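PDB 3BHW: uncharacterized protein from Magnetospirillum magneticum, which is probably the BrxA component of a type 1 BREX phage-defence system, which blocks replication of double-stranded phage DNA without degrading it. Local coordinates for residues A[76-81]-A[87-92]; A[103-108]-A[156-161]; A[180-185]-A[195-200]. All blocks are in the same frame, centred on the assembly; numbering follows the deposited sequence. Where two conformers were deposited one is given.

Interaction 1. Residues A[76-81]-A[87-92]; sequences QMVRDG and IQAVFA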
loop_
_atom_site.group_PDB
_atom_site.type_symbol
_atom_site.label_atom_id
_atom_site.label_comp_id
_atom_site.label_asym_id
_atom_site.label_seq_id
_atom_site.Cartn_x
_atom_site.Cartn_y
_atom_site.Cartn_z
ATOM N N GLN A 76 3.846 2.014 -15.306
ATOM C CA GLN A 76 4.323 1.062 -16.310
ATOM C C GLN A 76 4.913 -0.187 -15.616
ATOM O O GLN A 76 4.740 -1.300 -16.087
ATOM C CB GLN A 76 5.345 1.748 -17.227
ATOM C CG GLN A 76 5.621 1.010 -18.526
ATOM C CD GLN A 76 4.809 1.522 -19.724
ATOM O OE1 GLN A 76 4.338 0.731 -20.537
ATOM N NE2 GLN A 76 4.652 2.840 -19.838
ATOM N N MET A 77 5.575 0.021 -14.477
ATOM C CA MET A 77 6.073 -1.069 -13.644
ATOM C C MET A 77 4.958 -1.961 -13.109
ATOM O O MET A 77 5.099 -3.197 -13.055
ATOM C CB MET A 77 6.865 -0.516 -12.456
ATOM C CG MET A 77 8.087 0.267 -12.849
ATOM S SD MET A 77 9.069 0.827 -11.449
ATOM C CE MET A 77 9.470 -0.731 -10.689
ATOM N N VAL A 78 3.866 -1.335 -12.696
ATOM C CA VAL A 78 2.702 -2.075 -12.187
ATOM C C VAL A 78 2.106 -2.894 -13.316
ATOM O O VAL A 78 1.886 -4.090 -13.153
ATOM C CB VAL A 78 1.638 -1.159 -11.534
ATOM C CG1 VAL A 78 0.444 -1.995 -11.075
ATOM C CG2 VAL A 78 2.253 -0.475 -10.358
ATOM N N ARG A 79 1.905 -2.255 -14.459
ATOM C CA ARG A 79 1.241 -2.920 -15.583
ATOM C C ARG A 79 2.087 -4.043 -16.170
ATOM O O ARG A 79 1.570 -5.141 -16.439
ATOM C CB ARG A 79 0.859 -1.914 -16.676
ATOM C CG ARG A 79 0.032 -2.576 -17.772
ATOM C CD ARG A 79 -0.106 -1.695 -18.990
ATOM N NE ARG A 79 1.154 -1.564 -19.712
ATOM C CZ ARG A 79 1.441 -0.569 -20.551
ATOM N NH1 ARG A 79 0.570 0.416 -20.764
ATOM N NH2 ARG A 79 2.615 -0.538 -21.153
ATOM N N ASP A 80 3.386 -3.772 -16.343
ATOM C CA ASP A 80 4.263 -4.614 -17.161
ATOM C C ASP A 80 5.250 -5.468 -16.393
ATOM O O ASP A 80 5.749 -6.455 -16.914
ATOM C CB ASP A 80 5.014 -3.752 -18.185
ATOM C CG ASP A 80 4.081 -3.092 -19.201
ATOM O OD1 ASP A 80 3.011 -3.671 -19.533
ATOM O OD2 ASP A 80 4.427 -1.989 -19.682
ATOM N N GLY A 81 5.523 -5.117 -15.148
ATOM C CA GLY A 81 6.640 -5.736 -14.447
ATOM C C GLY A 81 6.324 -7.123 -13.937
ATOM O O GLY A 81 5.164 -7.581 -13.969
ATOM N N ILE A 87 4.278 -5.827 -7.533
ATOM C CA ILE A 87 3.636 -5.750 -6.207
ATOM C C ILE A 87 4.340 -4.715 -5.317
ATOM O O ILE A 87 3.680 -3.975 -4.603
ATOM C CB ILE A 87 3.566 -7.112 -5.508
ATOM C CG1 ILE A 87 2.583 -7.061 -4.343
ATOM C CG2 ILE A 87 4.951 -7.571 -5.101
ATOM C CD1 ILE A 87 1.273 -7.722 -4.636
ATOM N N GLN A 88 5.650 -4.619 -5.433
ATOM C CA GLN A 88 6.408 -3.670 -4.645
ATOM C C GLN A 88 6.123 -2.223 -5.046
ATOM O O GLN A 88 6.191 -1.320 -4.224
ATOM C CB GLN A 88 7.905 -3.997 -4.778
ATOM C CG GLN A 88 8.265 -5.252 -3.958
ATOM C CD GLN A 88 9.723 -5.666 -4.074
ATOM O OE1 GLN A 88 10.504 -5.020 -4.768
ATOM N NE2 GLN A 88 10.093 -6.727 -3.365
ATOM N N ALA A 89 5.880 -2.012 -6.324
ATOM C CA ALA A 89 5.524 -0.690 -6.831
ATOM C C ALA A 89 4.147 -0.344 -6.282
ATOM O O ALA A 89 3.888 0.798 -5.803
ATOM C CB ALA A 89 5.497 -0.698 -8.352
ATOM N N VAL A 90 3.246 -1.333 -6.293
ATOM C CA VAL A 90 1.938 -1.064 -5.686
ATOM C C VAL A 90 2.107 -0.757 -4.176
ATOM O O VAL A 90 1.441 0.159 -3.620
ATOM C CB VAL A 90 0.946 -2.203 -5.935
ATOM C CG1 VAL A 90 -0.375 -1.812 -5.274
ATOM C CG2 VAL A 90 0.770 -2.385 -7.413
ATOM N N PHE A 91 2.996 -1.488 -3.514
ATOM C CA PHE A 91 3.300 -1.257 -2.093
ATOM C C PHE A 91 3.771 0.169 -1.835
ATOM O O PHE A 91 3.292 0.829 -0.893
ATOM C CB PHE A 91 4.317 -2.305 -1.624
ATOM C CG PHE A 91 4.649 -2.284 -0.136
ATOM C CD1 PHE A 91 3.680 -2.188 0.890
ATOM C CD2 PHE A 91 5.983 -2.436 0.240
ATOM C CE1 PHE A 91 4.117 -2.243 2.237
ATOM C CE2 PHE A 91 6.372 -2.488 1.553
ATOM C CZ PHE A 91 5.458 -2.405 2.560
ATOM N N ALA A 92 4.581 0.715 -2.719
ATOM C CA ALA A 92 5.151 2.034 -2.510
ATOM C C ALA A 92 4.016 3.028 -2.652
ATOM O O ALA A 92 3.982 4.003 -1.900
ATOM C CB ALA A 92 6.187 2.308 -3.598
#
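Val-78 meets Ala-89 and Val-90 where helix 72-80 leans on helix 83-97, and the contact is wholly apolar. The two methyls of Val-78 share the work. CG2 lies 3.8 Å from Ala-89 CB and about as far from Val-90 CG2, while CG1 reaches Val-90 CG2 at 3.7 Å, so that the one methyl of Val-90 rests against both branches of Val-78. The two valine side chains cross at about a right angle. In Val-90, CG1 stands anti to the backbone N (chi1 -179°), which leaves CG2, beside that nitrogen, as the branch directed at Val-78. Met-77 adds a looser touch through the base of its side chain, its CB 4.3 Å from Ala-89 CB.

The small side chain of Ala-89 lets the backbones come close: Val-78 CA and Ala-89 CA are 6.2 Å apart, and the local axes approach to 8.5 Å. They run roughly antiparallel, at 142°, as in a helical hairpin with a short connection. Gly-81, the first residue to leave helical geometry, begins that turn. Its carbonyl accepts a hydrogen bond from Arg-23, which ties the turn to helix 19-31. Elsewhere on helix 83-97, Gln-88 OE1 receives the backbone N-H of Ser-178, just ahead of helix 179-187.

Other helices pack against the hairpin: Val-78 also touches Ala-26 of helix 19-31, Met-77 lies on Val-181 of helix 179-187 in one of its two conformers, and Ala-92 touches both Leu-185 of that helix and Val-193 of helix 191-197.

Interaction 2. Residues A[103-108]-A[156-161]; sequences DFLDLV and RILVEV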
loop_
_atom_site.group_PDB
_atom_site.type_symbol
_atom_site.label_atom_id
_atom_site.label_comp_id
_atom_site.label_asym_id
_atom_site.label_seq_id
_atom_site.Cartn_x
_atom_site.Cartn_y
_atom_site.Cartn_z
ATOM N N ASP A 103 3.626 5.000 8.714
ATOM C CA ASP A 103 4.046 5.180 10.103
ATOM C C ASP A 103 4.079 3.830 10.845
ATOM O O ASP A 103 4.914 3.636 11.723
ATOM C CB ASP A 103 3.177 6.215 10.875
ATOM C CG ASP A 103 3.574 7.648 10.589
ATOM O OD1 ASP A 103 4.425 7.873 9.698
ATOM O OD2 ASP A 103 3.029 8.553 11.283
ATOM N N PHE A 104 3.187 2.901 10.481
ATOM C CA PHE A 104 3.278 1.550 11.060
ATOM C C PHE A 104 4.669 0.936 10.771
ATOM O O PHE A 104 5.339 0.401 11.679
ATOM C CB PHE A 104 2.138 0.648 10.557
ATOM C CG PHE A 104 1.982 -0.630 11.356
ATOM C CD1 PHE A 104 2.044 -0.615 12.737
ATOM C CD2 PHE A 104 1.843 -1.860 10.696
ATOM C CE1 PHE A 104 1.890 -1.809 13.485
ATOM C CE2 PHE A 104 1.720 -3.068 11.425
ATOM C CZ PHE A 104 1.739 -3.032 12.835
ATOM N N LEU A 105 5.106 1.072 9.528
ATOM C CA LEU A 105 6.338 0.525 9.032
ATOM C C LEU A 105 7.471 1.259 9.721
ATOM O O LEU A 105 8.278 0.605 10.361
ATOM C CB LEU A 105 6.393 0.724 7.531
ATOM C CG LEU A 105 5.395 -0.191 6.839
ATOM C CD1 LEU A 105 5.062 0.322 5.408
ATOM C CD2 LEU A 105 5.939 -1.606 6.832
ATOM N N ASP A 106 7.442 2.599 9.674
ATOM C CA ASP A 106 8.490 3.450 10.171
ATOM C C ASP A 106 8.723 3.357 11.668
ATOM O O ASP A 106 9.844 3.337 12.100
ATOM C CB ASP A 106 8.093 4.913 9.852
ATOM C CG ASP A 106 9.267 5.921 10.021
ATOM O OD1 ASP A 106 10.437 5.546 9.854
ATOM O OD2 ASP A 106 9.017 7.091 10.235
ATOM N N LEU A 107 7.643 3.406 12.447
ATOM C CA LEU A 107 7.758 3.540 13.902
ATOM C C LEU A 107 7.598 2.240 14.665
ATOM O O LEU A 107 7.890 2.243 15.847
ATOM C CB LEU A 107 6.706 4.496 14.405
ATOM C CG LEU A 107 6.703 5.805 13.607
ATOM C CD1 LEU A 107 5.590 6.633 14.119
ATOM C CD2 LEU A 107 7.973 6.596 13.677
ATOM N N VAL A 108 7.102 1.171 14.024
ATOM C CA VAL A 108 6.888 -0.123 14.713
ATOM C C VAL A 108 7.626 -1.276 14.025
ATOM O O VAL A 108 8.489 -1.962 14.615
ATOM C CB VAL A 108 5.350 -0.460 14.858
ATOM C CG1 VAL A 108 5.151 -1.693 15.732
ATOM C CG2 VAL A 108 4.549 0.729 15.429
ATOM N N ARG A 156 -2.650 -8.209 5.704
ATOM C CA ARG A 156 -2.698 -8.848 4.389
ATOM C C ARG A 156 -1.658 -8.187 3.436
ATOM O O ARG A 156 -0.915 -8.877 2.694
ATOM C CB ARG A 156 -4.105 -8.729 3.781
ATOM C CG ARG A 156 -4.333 -9.529 2.572
ATOM C CD ARG A 156 -5.830 -9.840 2.369
ATOM N NE ARG A 156 -6.603 -8.655 2.030
ATOM C CZ ARG A 156 -7.418 -8.003 2.861
ATOM N NH1 ARG A 156 -8.045 -6.928 2.425
ATOM N NH2 ARG A 156 -7.597 -8.398 4.120
ATOM N N ILE A 157 -1.567 -6.857 3.467
ATOM C CA ILE A 157 -0.565 -6.133 2.685
ATOM C C ILE A 157 0.831 -6.640 3.015
ATOM O O ILE A 157 1.646 -6.857 2.125
ATOM C CB ILE A 157 -0.649 -4.616 2.969
ATOM C CG1 ILE A 157 -1.815 -4.034 2.200
ATOM C CG2 ILE A 157 0.554 -3.917 2.388
ATOM C CD1 ILE A 157 -2.205 -2.650 2.638
ATOM N N LEU A 158 1.081 -6.833 4.297
ATOM C CA LEU A 158 2.393 -7.252 4.747
ATOM C C LEU A 158 2.667 -8.687 4.342
ATOM O O LEU A 158 3.812 -9.027 4.045
ATOM C CB LEU A 158 2.517 -7.041 6.249
ATOM C CG LEU A 158 2.490 -5.574 6.729
ATOM C CD1 LEU A 158 2.736 -5.602 8.197
ATOM C CD2 LEU A 158 3.508 -4.637 6.036
ATOM N N VAL A 159 1.631 -9.520 4.304
ATOM C CA VAL A 159 1.769 -10.885 3.796
ATOM C C VAL A 159 2.069 -10.825 2.271
ATOM O O VAL A 159 2.969 -11.524 1.760
ATOM C CB VAL A 159 0.506 -11.729 4.080
ATOM C CG1 VAL A 159 0.422 -12.951 3.150
ATOM C CG2 VAL A 159 0.443 -12.177 5.568
ATOM N N GLU A 160 1.340 -9.990 1.540
ATOM C CA GLU A 160 1.522 -9.898 0.081
ATOM C C GLU A 160 2.940 -9.497 -0.306
ATOM O O GLU A 160 3.541 -10.071 -1.243
ATOM C CB GLU A 160 0.545 -8.896 -0.558
ATOM C CG GLU A 160 -0.907 -9.329 -0.607
ATOM C CD GLU A 160 -1.836 -8.199 -1.092
ATOM O OE1 GLU A 160 -1.826 -7.107 -0.480
ATOM O OE2 GLU A 160 -2.579 -8.388 -2.085
ATOM N N VAL A 161 3.473 -8.488 0.379
ATOM C CA VAL A 161 4.811 -8.033 0.053
ATOM C C VAL A 161 5.864 -8.984 0.585
ATOM O O VAL A 161 6.980 -8.982 0.088
ATOM C CB VAL A 161 5.111 -6.572 0.483
ATOM C CG1 VAL A 161 4.816 -6.361 1.973
ATOM C CG2 VAL A 161 6.633 -6.220 0.103
#
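A buried contact between leucine and phenylalanine side chains joins helix 99-112 to helix 145-161, two elements distant in sequence within the all-helical BrxA fold. Leu-158 is the common partner: its two methyls are divided between Phe-104 and Leu-105, neighbours on the opposing helix. The backbones stay well apart, with 9.7 Å between Leu-105 CA and Leu-158 CA, and side-chain ends bridge the gap without any hydrogen bond between the segments.

Phe-104 offers Leu-158 the edge of its ring, with the CD1 methyl near the ring plane. The same ring meets Trp-125 edge-to-face and Tyr-128 with planes at about 50°, so the leucine methyl borders an aromatic cluster built with helix 122-135. Leu-105 and Leu-158 lie alongside, running opposite ways. Leu-105 leaves its backbone without aiming at the other helix; with CG beside the backbone N (chi1 -71°), the end of the chain nevertheless swings close to it. Phe-91 of helix 83-97 also touches Leu-105, as well as Ile-157 and Val-161, so the same apolar region extends to that helix.

Leu-105 also opens a pi-type turn in helix 99-112. At the contact, Leu-158 CD1 lies 4.2 Å from Phe-104 CE2, whereas its other methyl, CD2, stands 4.0 Å from Leu-105 CD2.

Interaction 3. Residues A[180-185]-A[195-200]; sequences EVMSYL and RCIQVS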
loop_
_atom_site.group_PDB
_atom_site.type_symbol
_atom_site.label_atom_id
_atom_site.label_comp_id
_atom_site.label_asym_id
_atom_site.label_seq_id
_atom_site.Cartn_x
_atom_site.Cartn_y
_atom_site.Cartn_z
ATOM N N GLU A 180 14.704 -1.625 -9.326
ATOM C CA GLU A 180 13.874 -0.845 -10.249
ATOM C C GLU A 180 12.898 0.048 -9.472
ATOM O O GLU A 180 12.692 1.195 -9.790
ATOM C CB GLU A 180 13.062 -1.792 -11.088
ATOM C CG GLU A 180 12.725 -1.305 -12.463
ATOM C CD GLU A 180 12.292 -2.457 -13.321
ATOM O OE1 GLU A 180 12.995 -3.492 -13.298
ATOM O OE2 GLU A 180 11.247 -2.339 -13.993
ATOM N N VAL A 181 12.314 -0.493 -8.420
ATOM C CA VAL A 181 11.385 0.314 -7.654
ATOM C C VAL A 181 12.137 1.396 -6.895
ATOM O O VAL A 181 11.730 2.580 -6.896
ATOM C CB VAL A 181 10.601 -0.597 -6.717
ATOM C CG1 VAL A 181 9.935 0.250 -5.598
ATOM C CG2 VAL A 181 9.589 -1.419 -7.576
ATOM N N MET A 182 13.238 0.999 -6.266
ATOM C CA MET A 182 14.028 1.956 -5.478
ATOM C C MET A 182 14.580 3.116 -6.331
ATOM O O MET A 182 14.659 4.250 -5.838
ATOM C CB MET A 182 15.156 1.281 -4.667
ATOM C CG MET A 182 14.723 0.285 -3.583
ATOM S SD MET A 182 13.540 0.949 -2.305
ATOM C CE MET A 182 14.448 2.447 -1.894
ATOM N N SER A 183 14.984 2.813 -7.572
ATOM C CA SER A 183 15.513 3.826 -8.483
ATOM C C SER A 183 14.405 4.833 -8.794
ATOM O O SER A 183 14.644 6.056 -8.774
ATOM C CB SER A 183 16.137 3.166 -9.746
ATOM O OG SER A 183 16.647 4.102 -10.697
ATOM N N TYR A 184 13.200 4.336 -9.062
ATOM C CA TYR A 184 12.076 5.226 -9.307
ATOM C C TYR A 184 11.823 6.171 -8.119
ATOM O O TYR A 184 11.713 7.370 -8.303
ATOM C CB TYR A 184 10.775 4.452 -9.673
ATOM C CG TYR A 184 9.563 5.363 -9.735
ATOM C CD1 TYR A 184 9.193 6.013 -10.926
ATOM C CD2 TYR A 184 8.851 5.688 -8.573
ATOM C CE1 TYR A 184 8.123 6.909 -10.974
ATOM C CE2 TYR A 184 7.756 6.583 -8.609
ATOM C CZ TYR A 184 7.417 7.189 -9.825
ATOM O OH TYR A 184 6.366 8.067 -9.872
ATOM N N LEU A 185 11.835 5.599 -6.916
ATOM C CA LEU A 185 11.591 6.361 -5.681
ATOM C C LEU A 185 12.634 7.434 -5.401
ATOM O O LEU A 185 12.262 8.539 -5.014
ATOM C CB LEU A 185 11.437 5.429 -4.481
ATOM C CG LEU A 185 10.185 4.542 -4.394
ATOM C CD1 LEU A 185 10.367 3.605 -3.206
ATOM C CD2 LEU A 185 8.795 5.324 -4.348
ATOM N N ARG A 195 11.934 5.819 3.242
ATOM C CA ARG A 195 12.160 5.537 4.659
ATOM C C ARG A 195 11.294 4.395 5.187
ATOM O O ARG A 195 11.734 3.607 6.043
ATOM C CB ARG A 195 11.885 6.816 5.470
ATOM C CG ARG A 195 12.435 6.814 6.828
ATOM C CD ARG A 195 11.618 7.833 7.728
ATOM N NE ARG A 195 12.145 7.891 9.082
ATOM C CZ ARG A 195 13.320 8.428 9.377
ATOM N NH1 ARG A 195 14.057 8.948 8.399
ATOM N NH2 ARG A 195 13.749 8.470 10.642
ATOM N N CYS A 196 10.052 4.320 4.693
ATOM C CA CYS A 196 9.057 3.349 5.189
ATOM C C CYS A 196 9.098 2.002 4.490
ATOM O O CYS A 196 8.777 0.994 5.094
ATOM C CB CYS A 196 7.642 3.918 5.008
ATOM S SG CYS A 196 7.300 5.463 5.958
ATOM N N ILE A 197 9.501 1.997 3.214
ATOM C CA ILE A 197 9.342 0.792 2.374
ATOM C C ILE A 197 10.376 -0.271 2.686
ATOM O O ILE A 197 10.134 -1.482 2.475
ATOM C CB ILE A 197 9.393 1.128 0.855
ATOM C CG1 ILE A 197 8.866 -0.036 0.042
ATOM C CG2 ILE A 197 10.815 1.480 0.402
ATOM C CD1 ILE A 197 8.508 0.296 -1.338
ATOM N N GLN A 198 11.536 0.170 3.157
ATOM C CA GLN A 198 12.640 -0.742 3.434
ATOM C C GLN A 198 12.967 -0.509 4.890
ATOM O O GLN A 198 13.543 0.531 5.246
ATOM C CB GLN A 198 13.852 -0.486 2.523
ATOM C CG GLN A 198 14.942 -1.597 2.578
ATOM C CD GLN A 198 14.695 -2.754 1.612
ATOM O OE1 GLN A 198 14.817 -2.592 0.390
ATOM N NE2 GLN A 198 14.357 -3.932 2.154
ATOM N N VAL A 199 12.543 -1.446 5.737
ATOM C CA VAL A 199 12.730 -1.303 7.177
ATOM C C VAL A 199 13.460 -2.510 7.753
ATOM O O VAL A 199 13.485 -2.699 8.953
ATOM C CB VAL A 199 11.376 -1.105 7.936
ATOM C CG1 VAL A 199 10.728 0.258 7.606
ATOM C CG2 VAL A 199 10.419 -2.292 7.680
ATOM N N SER A 200 14.062 -3.318 6.887
ATOM C CA SER A 200 14.802 -4.501 7.330
ATOM C C SER A 200 16.250 -4.465 6.854
ATOM O O SER A 200 16.837 -3.390 6.674
ATOM C CB SER A 200 14.133 -5.741 6.792
ATOM O OG SER A 200 14.394 -5.851 5.405
#
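The last two helices of the modelled chain, 179-187 and 191-197, pack together through Ile-197, near the C-terminal end of the model. Three side chains of helix 179-187 touch this one isoleucine. The closest is Met-182, whose SD lies 3.9 Å from Ile-197 CG2. In the methionine, CG lies beside the backbone N (chi1 -63°) and the chain bends at chi2 (-56°), which carries SD to the isoleucine. Leu-185 approaches the same CG2 methyl with CD1, at 4.2 Å. The other branch of Ile-197 has a more distant neighbour: Val-181 CG1 is 4.5 Å from Ile-197 CD1. No hydrogen bond links the two segments; polar groups of the tail are held by other residues instead. Gln-198 bonds through OE1 to the backbone N of Ile-177 and through NE2 to the carbonyl of Val-175, while Tyr-163 OH pairs with both Ile-197 O and Val-199 N. Beyond Ile-197, the apolar surface continues onto helix 83-97 at Phe-91 and Ala-92; helix 72-80 touches Tyr-184 through Glu-73 and Leu-74, and helix 99-112 meets Cys-196 and Val-199.

How the interactions relate
From the N terminus, interaction 1 comes first and closes a tight hairpin with five residues between its segments. Interaction 2 follows, bridging 47 residues that include helix 122-135, and interaction 3 closes a nine-residue connection at the C-terminal end. The three lie in series, with no crossing or nesting, yet they meet in space. One phenylalanine of helix 83-97 touches both later contacts. Between interactions 2 and 3, Asp-106 OD1 forms a salt bridge with Arg-195 NE, 3.0 Å away, and Leu-105 CB packs on Cys-196 O at 3.4 Å. Helix 83-97, one arm of the first hairpin, touches both the 99-112/145-161 pair and the terminal helices.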